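PDB 4FYE: SidF, inhibitor of growth family, member 3 from Legionella pneumophila subsp. pneumophila, which probably acts as a phosphoinositide phosphatase that removes the 3-phosphate of phosphatidylinositol phosphates. Local coordinates for residues A[77-82]-A[111-116]; A[417-422]-A[650-655]; A[622-627]-A[717-722]. The protein carries 1 engineered substitution. All coordinates share one frame; numbering follows the deposited sequence.

Contact 1 of 3, residues A[77-82]-A[111-116]; sequences NYIDNL and TFKKSI
The carboxylate of Asp80 is the flat group that takes part, and it receives the end of Lys113 at one oxygen. Phe112 meets Ile79 through its CB rather than through a ring face, and its ring turns away to a meeting with the ring of Phe155. The setting is a helical hairpin. Helix 71-92 and helix 98-119 are joined by a short turn and run antiparallel, at 180° for the two short segments. Their axes are 10.8 Å apart here, a separation that leaves the contact to side chains. The nearest CA atoms, those of Ile79 and Lys113, are 7.9 Å apart.

Ile79 points toward the other helix. Its CD1 lies 4.2 Å from Phe112 CB. The same side chain also rests on Leu152 and Phe155 of helix 136-163. This third helix thus adds Leu152 and Phe155 to the apolar layer, which is shared by all three helices.

The polar link runs at the edge of this layer. Lys113 starts with CG beside its own backbone N (chi1 -67°), and beyond CG the chain is extended. That shape spans the gap to Asp80, and the two side chains cross at about a right angle. Lys113 NZ donates to Asp80 OD1 at 2.7 Å, and the pair is a salt bridge. OD1 uses its syn lone pair, on the side of OD2. The second oxygen is therefore also fairly near, with Asp80 OD2 3.4 Å from Lys113 NZ. Asp80 packs against Ala31 as well, and Lys113 against Asn76. The lysine chain passes the isoleucine on its way to the acid: Lys113 CE lies 4.3 Å from Ile79 CG2.

Contact 2 of 3, residues A[417-422]-A[650-655]; sequences WGVNWF and NDRGQR. With PO4 (phosphate ion), chain B.
Phosphate O1 is gripped twice by Arg652, the residue that also meets Val419 and Asn420 across the contact. Arg652 NE donates to O1 at 2.7 Å, and the backbone N of Arg652 donates to the same oxygen at 2.9 Å. Arg652 NH2 reaches O2 of the phosphate at 2.9 Å, in an almost straight bond of 167° at the guanidinium edge. The arginine chain is bent at its third torsion (chi3 -45°), which folds the guanidinium back beside the anion. Asp651 N holds O4 at 3.0 Å. Ser646 OG and Lys647 N also bind the phosphate by hydrogen bonds. The spacing Ser646-x5-Arg652, at the start of helix 652-668, is consistent with the P-loop of CX5R phosphatases with serine at the cysteine position, probably the engineered substitution.

The loop 417-422 lies on the other side of the arginine. Val419 CG1 meets Arg652 CG at 3.4 Å, an apolar contact, and the two side chains slide past each other in opposite directions. Asn420 is looser. Its OD1 is 3.8 Å from Arg652 NH1, and the amide and guanidinium planes differ by 26°. A water joins the segments by accepting from both Arg652 NH1 and Val419 N, the latter at 2.8 Å.

The phosphate probably came from the crystallisation liquor. Even so, the cluster of N-H donors, with a cationic side chain and a helix start at the anion, is consistent with a site that receives a phosphate group; Val419 and the shared water contact the arginine from the other side.

Contact 3 of 3, residues A[622-627]-A[717-722]; sequences KNNFKL and GKFEIQ
Phe625 and Phe719 form an offset edge-to-face pair that joins the turn before helix 626-637 to the loop after helix 701-712. The edge of Phe625 is directed at one face of Phe719. The planes stand at 81°, and the ring centroids are 5.2 Å apart. The closest atoms are Phe625 CZ and Phe719 CZ, at 3.5 Å. The two side chains come from opposite directions. Phe719 has CG anti to its backbone nitrogen (chi1 176°), which sends its ring across to Phe625. Next to the rings, the side-chain amide of Asn624 packs obliquely on the CB and CG of Gln722.

The next shell comes mainly from the start of helix 652-668. Arg655 touches both rings. Leu656 adds to the packing of Phe625, and Arg652 to that of Phe719. Val419 also lies against Phe625.

Phe625 sits at the N-cap position of helix 626-637, and its carbonyl oxygen accepts a bond from Thr629 OG1. Phe625 lies within a turn closed by Lys626 N donating to Asn623 O at 3.0 Å.

Contacts 2 and 3 form one neighbourhood, with centres about 6 Å apart and segments that alternate along the chain. They touch directly: Asp651 OD1 and Lys718 N, 2.7 Å apart, are probably hydrogen-bonded, and Val419 CG2 lies 3.5 Å from Phe625 CE1. The aromatic pair of contact 3 thus borders Val419 and Arg652 of contact 2, next to the phosphate site. Contact 1 is separate. It comes earlier in the chain, on the hairpin of helices 71-92 and 98-119. Its centre is about 31 Å from that of contact 2 and 33 Å from that of contact 3. The nearest atoms are about 13 Å and 12 Å away, with no touch.

Contact 1 of 3, residues A[77-82]-A[111-116]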
# COMPACT_ATOMS: atom_id res chain seq x y z
N ASN A 77 17.13 1.16 19.19
CA ASN A 77 15.76 0.76 18.84
C ASN A 77 15.54 -0.75 18.99
O ASN A 77 14.61 -1.21 19.62
CB ASN A 77 15.44 1.15 17.40
CG ASN A 77 15.34 2.64 17.24
OD1 ASN A 77 15.19 3.35 18.24
ND2 ASN A 77 15.44 3.13 16.01
N TYR A 78 16.43 -1.49 18.39
CA TYR A 78 16.44 -2.91 18.57
C TYR A 78 16.50 -3.31 19.98
O TYR A 78 15.71 -4.12 20.33
CB TYR A 78 17.61 -3.56 17.85
CG TYR A 78 17.48 -5.05 17.89
CD1 TYR A 78 16.75 -5.72 16.94
CD2 TYR A 78 18.07 -5.80 18.91
CE1 TYR A 78 16.65 -7.10 16.98
CE2 TYR A 78 17.98 -7.15 18.92
CZ TYR A 78 17.25 -7.78 17.95
OH TYR A 78 17.14 -9.13 17.96
N ILE A 79 17.42 -2.77 20.79
CA ILE A 79 17.48 -3.19 22.18
C ILE A 79 16.11 -2.95 22.89
O ILE A 79 15.53 -3.86 23.47
CB ILE A 79 18.57 -2.47 22.99
CG1 ILE A 79 19.99 -2.53 22.38
CG2 ILE A 79 18.57 -2.92 24.42
CD1 ILE A 79 20.66 -3.85 22.30
N ASP A 80 15.60 -1.74 22.81
CA ASP A 80 14.48 -1.29 23.61
C ASP A 80 13.23 -2.00 23.18
O ASP A 80 12.40 -2.36 24.04
CB ASP A 80 14.23 0.23 23.43
CG ASP A 80 15.33 1.09 24.07
OD1 ASP A 80 16.13 0.59 24.92
OD2 ASP A 80 15.42 2.30 23.72
N ASN A 81 13.07 -2.17 21.87
CA ASN A 81 11.84 -2.74 21.33
C ASN A 81 11.78 -4.25 21.64
O ASN A 81 10.75 -4.75 21.99
CB ASN A 81 11.64 -2.42 19.84
CG ASN A 81 11.32 -0.92 19.58
OD1 ASN A 81 10.73 -0.24 20.39
ND2 ASN A 81 11.72 -0.43 18.42
N LEU A 82 12.91 -4.95 21.62
CA LEU A 82 12.94 -6.33 22.03
C LEU A 82 12.73 -6.41 23.57
O LEU A 82 11.99 -7.29 24.08
CB LEU A 82 14.28 -6.96 21.62
CG LEU A 82 14.54 -8.47 21.59
CD1 LEU A 82 15.98 -8.85 22.01
CD2 LEU A 82 13.56 -9.21 22.47
N THR A 111 23.90 -2.66 29.76
CA THR A 111 25.25 -2.94 29.42
C THR A 111 25.54 -3.11 27.91
O THR A 111 26.66 -2.84 27.48
CB THR A 111 25.93 -4.02 30.29
OG1 THR A 111 26.34 -5.13 29.50
CG2 THR A 111 25.16 -4.41 31.55
N PHE A 112 24.58 -3.58 27.12
CA PHE A 112 24.85 -3.68 25.69
C PHE A 112 24.90 -2.28 25.09
O PHE A 112 25.85 -2.00 24.35
CB PHE A 112 23.91 -4.65 24.89
CG PHE A 112 24.40 -6.10 24.89
CD1 PHE A 112 25.26 -6.58 23.87
CD2 PHE A 112 24.07 -6.96 25.94
CE1 PHE A 112 25.76 -7.89 23.89
CE2 PHE A 112 24.55 -8.28 25.95
CZ PHE A 112 25.38 -8.74 24.93
N LYS A 113 23.97 -1.39 25.47
CA LYS A 113 24.07 0.02 25.06
C LYS A 113 25.48 0.64 25.33
O LYS A 113 26.21 1.13 24.41
CB LYS A 113 22.96 0.88 25.70
CG LYS A 113 21.54 0.54 25.21
CD LYS A 113 20.48 1.31 26.01
CE LYS A 113 19.20 1.23 25.25
NZ LYS A 113 18.14 2.17 25.70
N LYS A 114 25.87 0.59 26.57
CA LYS A 114 27.13 1.17 26.98
C LYS A 114 28.27 0.60 26.14
O LYS A 114 29.05 1.37 25.56
CB LYS A 114 27.36 0.95 28.46
CG LYS A 114 28.72 1.46 28.98
CD LYS A 114 28.61 2.74 29.80
CE LYS A 114 28.05 2.47 31.20
NZ LYS A 114 29.05 2.61 32.29
N SER A 115 28.36 -0.72 26.04
CA SER A 115 29.43 -1.35 25.26
C SER A 115 29.46 -0.86 23.78
O SER A 115 30.52 -0.71 23.14
CB SER A 115 29.22 -2.86 25.26
OG SER A 115 30.03 -3.45 24.27
N ILE A 116 28.28 -0.62 23.24
CA ILE A 116 28.20 -0.25 21.86
C ILE A 116 28.66 1.18 21.70
O ILE A 116 29.36 1.50 20.74
CB ILE A 116 26.79 -0.45 21.34
CG1 ILE A 116 26.66 -1.90 20.88
CG2 ILE A 116 26.48 0.51 20.22
CD1 ILE A 116 25.20 -2.34 20.80

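Contact 2 of 3, residues A[417-422]-A[650-655]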
# COMPACT_ATOMS: atom_id res chain seq x y z
N TRP A 417 2.97 -7.81 -11.58
CA TRP A 417 4.17 -7.81 -12.41
C TRP A 417 5.31 -7.61 -11.50
O TRP A 417 5.40 -6.56 -10.82
CB TRP A 417 4.18 -6.63 -13.35
CG TRP A 417 3.31 -6.70 -14.57
CD1 TRP A 417 3.49 -7.52 -15.70
CD2 TRP A 417 2.16 -5.86 -14.87
NE1 TRP A 417 2.50 -7.26 -16.63
CE2 TRP A 417 1.69 -6.27 -16.20
CE3 TRP A 417 1.50 -4.86 -14.21
CZ2 TRP A 417 0.59 -5.69 -16.81
CZ3 TRP A 417 0.40 -4.26 -14.82
CH2 TRP A 417 -0.06 -4.68 -16.08
N GLY A 418 6.25 -8.57 -11.55
CA GLY A 418 7.31 -8.70 -10.56
C GLY A 418 8.36 -7.62 -10.63
O GLY A 418 8.51 -6.93 -11.68
N VAL A 419 9.14 -7.50 -9.55
CA VAL A 419 10.14 -6.48 -9.53
C VAL A 419 11.54 -7.01 -9.08
O VAL A 419 12.57 -6.34 -9.23
CB VAL A 419 9.45 -5.40 -8.64
CG1 VAL A 419 9.94 -5.38 -7.27
CG2 VAL A 419 9.08 -4.11 -9.33
N ASN A 420 11.60 -8.21 -8.51
CA ASN A 420 12.88 -8.69 -7.98
C ASN A 420 13.68 -9.35 -9.12
O ASN A 420 13.40 -9.19 -10.29
CB ASN A 420 12.67 -9.65 -6.81
CG ASN A 420 12.05 -10.96 -7.29
OD1 ASN A 420 11.66 -11.83 -6.49
ND2 ASN A 420 11.94 -11.10 -8.60
N TRP A 421 14.74 -10.06 -8.78
CA TRP A 421 15.66 -10.55 -9.79
C TRP A 421 14.99 -11.62 -10.64
O TRP A 421 15.42 -11.93 -11.74
CB TRP A 421 16.91 -11.03 -9.11
CG TRP A 421 18.03 -11.42 -10.06
CD1 TRP A 421 18.97 -10.60 -10.69
CD2 TRP A 421 18.33 -12.76 -10.56
NE1 TRP A 421 19.80 -11.33 -11.52
CE2 TRP A 421 19.50 -12.64 -11.44
CE3 TRP A 421 17.78 -14.02 -10.34
CZ2 TRP A 421 20.06 -13.74 -12.08
CZ3 TRP A 421 18.36 -15.13 -10.99
CH2 TRP A 421 19.47 -14.98 -11.83
N PHE A 422 13.92 -12.21 -10.14
CA PHE A 422 13.26 -13.26 -10.87
C PHE A 422 12.13 -12.78 -11.75
O PHE A 422 11.51 -13.59 -12.36
CB PHE A 422 12.84 -14.42 -9.94
CG PHE A 422 14.00 -14.99 -9.08
CD1 PHE A 422 14.78 -16.05 -9.54
CD2 PHE A 422 14.28 -14.48 -7.79
CE1 PHE A 422 15.84 -16.58 -8.76
CE2 PHE A 422 15.31 -15.00 -7.01
CZ PHE A 422 16.10 -16.04 -7.49
N ASN A 650 6.87 -4.48 3.64
CA ASN A 650 8.03 -3.74 4.09
C ASN A 650 8.96 -3.29 2.98
O ASN A 650 9.56 -2.22 3.06
CB ASN A 650 8.80 -4.53 5.15
CG ASN A 650 8.10 -4.54 6.48
OD1 ASN A 650 7.46 -3.57 6.86
ND2 ASN A 650 8.20 -5.65 7.20
N ASP A 651 9.14 -4.12 1.97
CA ASP A 651 10.19 -3.88 1.00
C ASP A 651 9.77 -3.51 -0.42
O ASP A 651 9.84 -2.36 -0.79
CB ASP A 651 11.13 -5.08 0.99
CG ASP A 651 11.38 -5.62 2.38
OD1 ASP A 651 12.00 -4.92 3.20
OD2 ASP A 651 10.95 -6.75 2.67
N ARG A 652 9.34 -4.48 -1.21
CA ARG A 652 9.01 -4.22 -2.61
C ARG A 652 7.86 -3.25 -2.78
O ARG A 652 7.90 -2.38 -3.64
CB ARG A 652 8.70 -5.53 -3.34
CG ARG A 652 9.90 -6.17 -3.99
CD ARG A 652 9.62 -7.61 -4.37
NE ARG A 652 8.94 -8.33 -3.30
CZ ARG A 652 8.62 -9.61 -3.37
NH1 ARG A 652 8.89 -10.31 -4.45
NH2 ARG A 652 8.01 -10.19 -2.35
N GLY A 653 6.84 -3.40 -1.96
CA GLY A 653 5.62 -2.55 -2.00
C GLY A 653 5.89 -1.12 -1.63
O GLY A 653 5.35 -0.18 -2.24
N GLN A 654 6.75 -0.92 -0.63
CA GLN A 654 7.20 0.44 -0.28
C GLN A 654 7.90 1.17 -1.44
O GLN A 654 7.77 2.41 -1.59
CB GLN A 654 8.24 0.41 0.87
CG GLN A 654 7.64 0.08 2.22
CD GLN A 654 6.38 0.88 2.42
OE1 GLN A 654 6.41 2.08 2.59
NE2 GLN A 654 5.24 0.21 2.35
N ARG A 655 8.70 0.43 -2.20
CA ARG A 655 9.38 1.04 -3.31
C ARG A 655 8.38 1.40 -4.45
O ARG A 655 8.54 2.41 -5.13
CB ARG A 655 10.50 0.17 -3.89
CG ARG A 655 11.59 -0.44 -3.01
CD ARG A 655 12.43 0.32 -1.94
NE ARG A 655 13.03 1.54 -2.29
CZ ARG A 655 14.30 1.95 -2.03
NH1 ARG A 655 15.21 1.21 -1.43
NH2 ARG A 655 14.66 3.19 -2.40
P PO4 B . 8.56 -7.84 0.52
O1 PO4 B . 9.21 -7.35 -0.78
O2 PO4 B . 7.61 -8.99 0.24
O3 PO4 B . 9.54 -8.36 1.58
O4 PO4 B . 7.77 -6.68 1.16
O HOH W 1 9.01 -9.24 -7.34

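Contact 3 of 3, residues A[622-627]-A[717-722]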
# COMPACT_ATOMS: atom_id res chain seq x y z
N LYS A 622 15.99 -0.89 -16.57
CA LYS A 622 15.80 0.54 -16.68
C LYS A 622 14.33 0.96 -16.60
O LYS A 622 14.04 2.15 -16.48
CB LYS A 622 16.47 1.06 -17.97
CG LYS A 622 15.64 0.92 -19.25
CD LYS A 622 16.54 1.06 -20.48
CE LYS A 622 15.82 0.90 -21.82
NZ LYS A 622 16.81 0.51 -22.87
N ASN A 623 13.42 -0.00 -16.71
CA ASN A 623 11.97 0.28 -16.62
C ASN A 623 11.33 -0.35 -15.44
O ASN A 623 10.13 -0.37 -15.36
CB ASN A 623 11.20 -0.22 -17.85
CG ASN A 623 11.66 0.45 -19.10
OD1 ASN A 623 11.78 -0.18 -20.16
ND2 ASN A 623 11.98 1.73 -18.98
N ASN A 624 12.13 -0.90 -14.55
CA ASN A 624 11.59 -1.63 -13.42
C ASN A 624 10.35 -1.12 -12.64
O ASN A 624 9.37 -1.86 -12.42
CB ASN A 624 12.70 -2.05 -12.47
CG ASN A 624 12.34 -3.27 -11.64
OD1 ASN A 624 12.99 -3.55 -10.59
ND2 ASN A 624 11.36 -4.01 -12.09
N PHE A 625 10.20 0.04 -12.13
CA PHE A 625 8.77 -0.13 -11.52
C PHE A 625 7.69 0.55 -12.36
O PHE A 625 6.58 0.87 -11.87
CB PHE A 625 8.74 0.46 -10.09
CG PHE A 625 9.47 -0.38 -9.03
CD1 PHE A 625 8.75 -0.88 -7.94
CD2 PHE A 625 10.82 -0.69 -9.16
CE1 PHE A 625 9.38 -1.60 -6.94
CE2 PHE A 625 11.47 -1.43 -8.16
CZ PHE A 625 10.75 -1.89 -7.04
N LYS A 626 8.03 0.88 -13.61
CA LYS A 626 7.28 1.91 -14.37
C LYS A 626 5.83 1.48 -14.73
O LYS A 626 4.90 2.32 -14.71
CB LYS A 626 7.99 2.28 -15.66
CG LYS A 626 9.40 2.77 -15.49
CD LYS A 626 9.73 3.65 -16.67
CE LYS A 626 11.20 4.07 -16.61
NZ LYS A 626 11.43 4.76 -17.91
N LEU A 627 5.63 0.19 -15.01
CA LEU A 627 4.36 -0.23 -15.59
C LEU A 627 3.39 -0.28 -14.43
O LEU A 627 2.29 0.26 -14.54
CB LEU A 627 4.46 -1.55 -16.36
CG LEU A 627 3.13 -2.21 -16.81
CD1 LEU A 627 2.28 -1.28 -17.67
CD2 LEU A 627 3.44 -3.53 -17.54
N GLY A 717 13.23 -1.31 4.87
CA GLY A 717 13.14 -1.52 3.51
C GLY A 717 14.39 -2.32 3.18
O GLY A 717 15.48 -1.80 3.30
N LYS A 718 14.22 -3.53 2.69
CA LYS A 718 15.33 -4.40 2.29
C LYS A 718 15.34 -4.77 0.80
O LYS A 718 15.99 -5.74 0.44
CB LYS A 718 15.20 -5.74 3.03
CG LYS A 718 16.51 -6.22 3.57
CD LYS A 718 16.80 -7.65 3.17
CE LYS A 718 18.30 -7.95 3.24
NZ LYS A 718 18.62 -9.31 2.72
N PHE A 719 14.57 -4.09 -0.04
CA PHE A 719 14.55 -4.33 -1.49
C PHE A 719 15.94 -4.35 -2.19
O PHE A 719 16.69 -3.40 -2.05
CB PHE A 719 13.70 -3.27 -2.17
CG PHE A 719 13.71 -3.38 -3.69
CD1 PHE A 719 13.20 -4.53 -4.32
CD2 PHE A 719 14.25 -2.36 -4.49
CE1 PHE A 719 13.21 -4.65 -5.69
CE2 PHE A 719 14.24 -2.49 -5.86
CZ PHE A 719 13.72 -3.62 -6.46
N GLU A 720 16.26 -5.37 -2.98
CA GLU A 720 17.53 -5.33 -3.71
C GLU A 720 17.39 -4.56 -4.97
O GLU A 720 16.74 -5.01 -5.92
CB GLU A 720 18.00 -6.70 -4.02
CG GLU A 720 18.47 -7.41 -2.78
CD GLU A 720 18.72 -8.89 -3.04
OE1 GLU A 720 18.10 -9.70 -2.30
OE2 GLU A 720 19.49 -9.22 -3.98
N ILE A 721 18.01 -3.38 -5.01
CA ILE A 721 17.91 -2.56 -6.19
C ILE A 721 18.44 -3.35 -7.40
O ILE A 721 19.46 -4.02 -7.27
CB ILE A 721 18.58 -1.19 -5.99
CG1 ILE A 721 17.80 -0.39 -4.92
CG2 ILE A 721 18.60 -0.43 -7.29
CD1 ILE A 721 18.60 0.75 -4.26
N GLN A 722 17.73 -3.30 -8.54
CA GLN A 722 18.07 -4.06 -9.72
C GLN A 722 18.84 -3.25 -10.70
O GLN A 722 19.71 -3.77 -11.35
CB GLN A 722 16.83 -4.57 -10.46
CG GLN A 722 16.13 -5.71 -9.70
CD GLN A 722 17.05 -6.84 -9.33
OE1 GLN A 722 17.41 -7.00 -8.18
NE2 GLN A 722 17.44 -7.63 -10.32